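Long-range contact in peptide methionine sulfoxide reductase MsrA (Treponema denticola ATCC 35405, PDB 5FA9), which probably repairs oxidised proteins by reducing methionine sulfoxide back to methionine, joining an MsrA and an MsrB reductase in one chain: residues Ser60-His71 against Phe235-Ala243. The protein carries 2 engineered substitutions. Residues are numbered along the deposited sequence; the frame is centred on the assembly and turned at random.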
ATOM      1  N   SER B  60       7.549  -1.057   3.310  1.00 29.58           N
ATOM      2  CA  SER B  60       8.864  -0.435   3.421  1.00 42.60           C
ATOM      3  C   SER B  60       9.508  -0.667   4.787  1.00 38.24           C
ATOM      4  O   SER B  60      10.709  -0.460   4.955  1.00 31.79           O
ATOM      5  CB  SER B  60       8.764   1.067   3.144  1.00 36.77           C
ATOM      6  OG  SER B  60       7.888   1.697   4.063  1.00 39.98           O
ATOM      7  N   SER B  61       8.710  -1.101   5.757  1.00 37.17           N
ATOM      8  CA  SER B  61       9.222  -1.388   7.093  1.00 37.03           C
ATOM      9  C   SER B  61      10.005  -2.698   7.113  1.00 35.33           C
ATOM     10  O   SER B  61      10.799  -2.942   8.020  1.00 38.21           O
ATOM     11  CB  SER B  61       8.081  -1.445   8.108  1.00 44.87           C
ATOM     12  OG  SER B  61       7.470  -2.724   8.124  1.00 45.63           O
ATOM     13  N   VAL B  62       9.773  -3.539   6.110  1.00 30.58           N
ATOM     14  CA  VAL B  62      10.472  -4.814   6.006  1.00 34.33           C
ATOM     15  C   VAL B  62      11.571  -4.746   4.952  1.00 35.38           C
ATOM     16  O   VAL B  62      12.738  -5.013   5.241  1.00 39.28           O
ATOM     17  CB  VAL B  62       9.508  -5.963   5.661  1.00 32.26           C
ATOM     18  CG1 VAL B  62      10.280  -7.257   5.456  1.00 33.89           C
ATOM     19  CG2 VAL B  62       8.464  -6.127   6.756  1.00 28.82           C
ATOM     20  N   VAL B  63      11.192  -4.390   3.728  1.00 34.17           N
ATOM     21  CA  VAL B  63      12.155  -4.250   2.642  1.00 39.30           C
ATOM     22  C   VAL B  63      12.143  -2.822   2.093  1.00 34.37           C
ATOM     23  O   VAL B  63      11.088  -2.272   1.777  1.00 37.29           O
ATOM     24  CB  VAL B  63      11.880  -5.263   1.501  1.00 32.39           C
ATOM     25  CG1 VAL B  63      10.437  -5.172   1.017  1.00 23.74           C
ATOM     26  CG2 VAL B  63      12.861  -5.061   0.353  1.00 29.06           C
ATOM     27  N   SER B  64      13.323  -2.220   2.003  1.00 31.99           N
ATOM     28  CA  SER B  64      13.445  -0.855   1.507  1.00 34.33           C
ATOM     29  C   SER B  64      13.470  -0.820  -0.014  1.00 34.08           C
ATOM     30  O   SER B  64      13.749  -1.830  -0.663  1.00 33.13           O
ATOM     31  CB  SER B  64      14.704  -0.190   2.065  1.00 32.64           C
ATOM     32  OG  SER B  64      15.872  -0.870   1.638  1.00 30.25           O
ATOM     33  N   LEU B  65      13.165   0.345  -0.577  1.00 38.00           N
ATOM     34  CA  LEU B  65      13.274   0.564  -2.015  1.00 31.79           C
ATOM     35  C   LEU B  65      14.696   0.281  -2.489  1.00 33.67           C
ATOM     36  O   LEU B  65      14.908  -0.204  -3.600  1.00 30.76           O
ATOM     37  CB  LEU B  65      12.867   1.995  -2.374  1.00 32.22           C
ATOM     38  CG  LEU B  65      12.940   2.383  -3.853  1.00 31.85           C
ATOM     39  CD1 LEU B  65      12.065   1.467  -4.695  1.00 28.99           C
ATOM     40  CD2 LEU B  65      12.545   3.839  -4.047  1.00 28.46           C
ATOM     41  N   GLN B  66      15.664   0.585  -1.629  1.00 33.19           N
ATOM     42  CA  GLN B  66      17.072   0.363  -1.933  1.00 36.18           C
ATOM     43  C   GLN B  66      17.364  -1.114  -2.185  1.00 41.68           C
ATOM     44  O   GLN B  66      18.051  -1.462  -3.147  1.00 33.24           O
ATOM     45  CB  GLN B  66      17.958   0.887  -0.798  1.00 31.04           C
ATOM     46  CG  GLN B  66      18.147   2.402  -0.787  1.00 34.95           C
ATOM     47  CD  GLN B  66      16.841   3.162  -0.645  1.00 39.90           C
ATOM     48  OE1 GLN B  66      16.004   2.831   0.197  1.00 34.19           O
ATOM     49  NE2 GLN B  66      16.656   4.183  -1.474  1.00 36.87           N
ATOM     50  N   GLU B  67      16.840  -1.981  -1.322  1.00 32.99           N
ATOM     51  CA  GLU B  67      17.042  -3.416  -1.479  1.00 33.48           C
ATOM     52  C   GLU B  67      16.319  -3.941  -2.716  1.00 29.48           C
ATOM     53  O   GLU B  67      16.852  -4.775  -3.446  1.00 37.38           O
ATOM     54  CB  GLU B  67      16.573  -4.175  -0.235  1.00 33.01           C
ATOM     55  CG  GLU B  67      16.707  -5.688  -0.362  1.00 29.46           C
ATOM     56  CD  GLU B  67      16.380  -6.425   0.921  1.00 43.57           C
ATOM     57  OE1 GLU B  67      16.294  -7.672   0.883  1.00 41.78           O
ATOM     58  OE2 GLU B  67      16.213  -5.764   1.967  1.00 44.89           O
ATOM     59  N   LEU B  68      15.104  -3.448  -2.947  1.00 31.02           N
ATOM     60  CA  LEU B  68      14.317  -3.861  -4.105  1.00 38.80           C
ATOM     61  C   LEU B  68      15.021  -3.522  -5.414  1.00 36.41           C
ATOM     62  O   LEU B  68      15.020  -4.317  -6.354  1.00 36.99           O
ATOM     63  CB  LEU B  68      12.934  -3.211  -4.075  1.00 33.85           C
ATOM     64  CG  LEU B  68      11.939  -3.768  -3.058  1.00 39.03           C
ATOM     65  CD1 LEU B  68      10.594  -3.085  -3.216  1.00 32.06           C
ATOM     66  CD2 LEU B  68      11.796  -5.274  -3.215  1.00 35.77           C
ATOM     67  N   LEU B  69      15.622  -2.338  -5.471  1.00 36.57           N
ATOM     68  CA  LEU B  69      16.361  -1.925  -6.656  1.00 38.73           C
ATOM     69  C   LEU B  69      17.668  -2.703  -6.759  1.00 35.90           C
ATOM     70  O   LEU B  69      18.177  -2.936  -7.855  1.00 39.57           O
ATOM     71  CB  LEU B  69      16.629  -0.420  -6.629  1.00 37.88           C
ATOM     72  CG  LEU B  69      15.388   0.463  -6.781  1.00 38.78           C
ATOM     73  CD1 LEU B  69      15.765   1.935  -6.782  1.00 35.70           C
ATOM     74  CD2 LEU B  69      14.625   0.097  -8.046  1.00 35.93           C
ATOM     75  N   ALA B  70      18.206  -3.100  -5.610  1.00 26.60           N
ATOM     76  CA  ALA B  70      19.404  -3.930  -5.577  1.00 34.08           C
ATOM     77  C   ALA B  70      19.105  -5.306  -6.167  1.00 31.45           C
ATOM     78  O   ALA B  70      19.888  -5.835  -6.955  1.00 38.79           O
ATOM     79  CB  ALA B  70      19.931  -4.058  -4.156  1.00 24.01           C
ATOM     80  N   HIS B  71      17.970  -5.880  -5.776  1.00 29.93           N
ATOM     81  CA  HIS B  71      17.512  -7.144  -6.343  1.00 38.82           C
ATOM     82  C   HIS B  71      17.275  -7.008  -7.841  1.00 32.13           C
ATOM     83  O   HIS B  71      17.614  -7.901  -8.618  1.00 47.07           O
ATOM     84  CB  HIS B  71      16.226  -7.621  -5.661  1.00 31.34           C
ATOM     85  CG  HIS B  71      16.439  -8.194  -4.294  1.00 33.59           C
ATOM     86  ND1 HIS B  71      17.051  -9.412  -4.085  1.00 40.35           N
ATOM     87  CD2 HIS B  71      16.108  -7.724  -3.069  1.00 39.92           C
ATOM     88  CE1 HIS B  71      17.095  -9.663  -2.789  1.00 41.43           C
ATOM     89  NE2 HIS B  71      16.529  -8.654  -2.149  1.00 41.93           N
ATOM     90  N   PHE B 235      16.389   0.455  16.385  1.00 38.22           N
ATOM     91  CA  PHE B 235      16.220   0.620  14.947  1.00 35.03           C
ATOM     92  C   PHE B 235      14.791   0.288  14.527  1.00 42.93           C
ATOM     93  O   PHE B 235      14.099  -0.477  15.199  1.00 34.25           O
ATOM     94  CB  PHE B 235      17.214  -0.261  14.186  1.00 36.15           C
ATOM     95  CG  PHE B 235      18.652   0.005  14.533  1.00 37.32           C
ATOM     96  CD1 PHE B 235      19.264  -0.671  15.575  1.00 40.69           C
ATOM     97  CD2 PHE B 235      19.392   0.932  13.815  1.00 36.61           C
ATOM     98  CE1 PHE B 235      20.587  -0.427  15.897  1.00 37.50           C
ATOM     99  CE2 PHE B 235      20.714   1.179  14.132  1.00 34.95           C
ATOM    100  CZ  PHE B 235      21.313   0.498  15.174  1.00 39.03           C
ATOM    101  N   THR B 236      14.354   0.873  13.416  1.00 37.22           N
ATOM    102  CA  THR B 236      12.993   0.668  12.930  1.00 37.40           C
ATOM    103  C   THR B 236      12.910  -0.524  11.982  1.00 30.52           C
ATOM    104  O   THR B 236      11.830  -1.061  11.742  1.00 32.92           O
ATOM    105  CB  THR B 236      12.460   1.919  12.210  1.00 35.18           C
ATOM    106  OG1 THR B 236      13.236   2.161  11.029  1.00 41.70           O
ATOM    107  CG2 THR B 236      12.541   3.132  13.123  1.00 27.71           C
ATOM    108  N   LYS B 237      14.058  -0.932  11.449  1.00 31.43           N
ATOM    109  CA  LYS B 237      14.122  -2.066  10.533  1.00 32.77           C
ATOM    110  C   LYS B 237      15.554  -2.558  10.370  1.00 30.73           C
ATOM    111  O   LYS B 237      16.500  -1.903  10.805  1.00 29.86           O
ATOM    112  CB  LYS B 237      13.547  -1.691   9.166  1.00 29.00           C
ATOM    113  CG  LYS B 237      14.453  -0.789   8.341  1.00 36.56           C
ATOM    114  CD  LYS B 237      13.790  -0.377   7.036  1.00 31.77           C
ATOM    115  CE  LYS B 237      13.524  -1.579   6.145  1.00 37.35           C
ATOM    116  NZ  LYS B 237      14.782  -2.265   5.742  1.00 44.73           N
ATOM    117  N   ALA B 238      15.704  -3.718   9.738  1.00 27.14           N
ATOM    118  CA  ALA B 238      17.020  -4.239   9.395  1.00 32.48           C
ATOM    119  C   ALA B 238      17.507  -3.584   8.108  1.00 39.83           C
ATOM    120  O   ALA B 238      16.707  -3.048   7.339  1.00 34.81           O
ATOM    121  CB  ALA B 238      16.977  -5.748   9.246  1.00 37.08           C
ATOM    122  N   ILE B 239      18.815  -3.617   7.876  1.00 29.19           N
ATOM    123  CA  ILE B 239      19.379  -2.988   6.688  1.00 32.95           C
ATOM    124  C   ILE B 239      18.962  -3.757   5.432  1.00 38.44           C
ATOM    125  O   ILE B 239      18.738  -3.161   4.377  1.00 41.97           O
ATOM    126  CB  ILE B 239      20.925  -2.883   6.778  1.00 35.77           C
ATOM    127  CG1 ILE B 239      21.475  -2.013   5.645  1.00 29.69           C
ATOM    128  CG2 ILE B 239      21.583  -4.260   6.786  1.00 30.31           C
ATOM    129  CD1 ILE B 239      22.944  -1.680   5.791  1.00 27.67           C
ATOM    130  N   THR B 240      18.846  -5.077   5.558  1.00 29.64           N
ATOM    131  CA  THR B 240      18.344  -5.929   4.485  1.00 40.31           C
ATOM    132  C   THR B 240      17.422  -7.002   5.057  1.00 35.84           C
ATOM    133  O   THR B 240      17.348  -7.183   6.271  1.00 34.00           O
ATOM    134  CB  THR B 240      19.483  -6.621   3.695  1.00 37.74           C
ATOM    135  OG1 THR B 240      20.206  -7.501   4.566  1.00 36.16           O
ATOM    136  CG2 THR B 240      20.440  -5.600   3.093  1.00 33.89           C
ATOM    137  N   THR B 241      16.725  -7.713   4.177  1.00 38.69           N
ATOM    138  CA  THR B 241      15.853  -8.805   4.595  1.00 45.74           C
ATOM    139  C   THR B 241      16.655 -10.072   4.879  1.00 48.17           C
ATOM    140  O   THR B 241      16.115 -11.066   5.363  1.00 47.68           O
ATOM    141  CB  THR B 241      14.787  -9.118   3.530  1.00 42.11           C
ATOM    142  OG1 THR B 241      15.428  -9.488   2.302  1.00 38.78           O
ATOM    143  CG2 THR B 241      13.901  -7.905   3.287  1.00 34.66           C
ATOM    144  N   GLN B 242      17.948 -10.025   4.576  1.00 46.41           N
ATOM    145  CA  GLN B 242      18.818 -11.188   4.702  1.00 36.61           C
ATOM    146  C   GLN B 242      19.745 -11.083   5.909  1.00 43.82           C
ATOM    147  O   GLN B 242      20.664 -11.886   6.066  1.00 51.04           O
ATOM    148  CB  GLN B 242      19.645 -11.360   3.428  1.00 41.32           C
ATOM    149  CG  GLN B 242      18.830 -11.281   2.149  1.00 39.97           C
ATOM    150  CD  GLN B 242      19.658 -11.573   0.915  1.00 45.22           C
ATOM    151  OE1 GLN B 242      20.887 -11.520   0.951  1.00 45.13           O
ATOM    152  NE2 GLN B 242      18.986 -11.882  -0.189  1.00 44.38           N
ATOM    153  N   ALA B 243      19.501 -10.091   6.757  1.00 34.65           N
ATOM    154  CA  ALA B 243      20.389  -9.811   7.878  1.00 38.38           C
ATOM    155  C   ALA B 243      19.984 -10.542   9.155  1.00 43.18           C
ATOM    156  O   ALA B 243      20.838 -11.036   9.890  1.00 40.31           O
ATOM    157  CB  ALA B 243      20.450  -8.313   8.133  1.00 32.07           C
TER
HETATM  158  O   HOH W   1      12.956  -5.144   9.253  1.00 40.16           O
HETATM  159  O   HOH W   2      15.536  -3.631   3.257  1.00 33.39           O
HETATM  160  O   HOH W   3      16.839  -0.977   4.433  1.00 38.17           O
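Here the MsrA and MsrB halves of the fusion meet: the first turns of helix 65-74, with the loop leading into it, face the MsrB loop after strand 234-235, and E67 meets T241. With CG anti to the backbone N (chi1 178°) and the chain straight beyond it, E67 carries its carboxylate out to the type I turn T240-A243. OE2 takes the backbone N of T241 at 3.0 Å, on its syn side but 21° out of the carboxylate plane; OE1 lies 2.5 Å from T241 OG1, a very short hydrogen bond. On its anti lone pair, OE1 also accepts H71 NE2 at 3.2 Å, almost in the ring plane, while Y18 holds ND1 of that imidazole. These bonds fix the carboxylate's rotation.

K237 reaches the other way, bent at its last two torsions, with CE 3.3 Å from S60 O. Its NZ donates to A238 O at 2.6 Å, nearly along the C=O axis, and only weakly to V62 O. Two waters also accept from NZ: water 2 joins it to E67 OE2 and S64 N, water 3 to I239 O. This bridge probably lets the opposite charges, 5.3 Å apart between NZ and OE2, steady each other. Y310 of helix 308-311 packs against S64, E67 and I239. A buried, water-bridged polar seam thus joins an MsrA helix N-terminus, with S64 at its N-cap position, to an MsrB inter-strand loop.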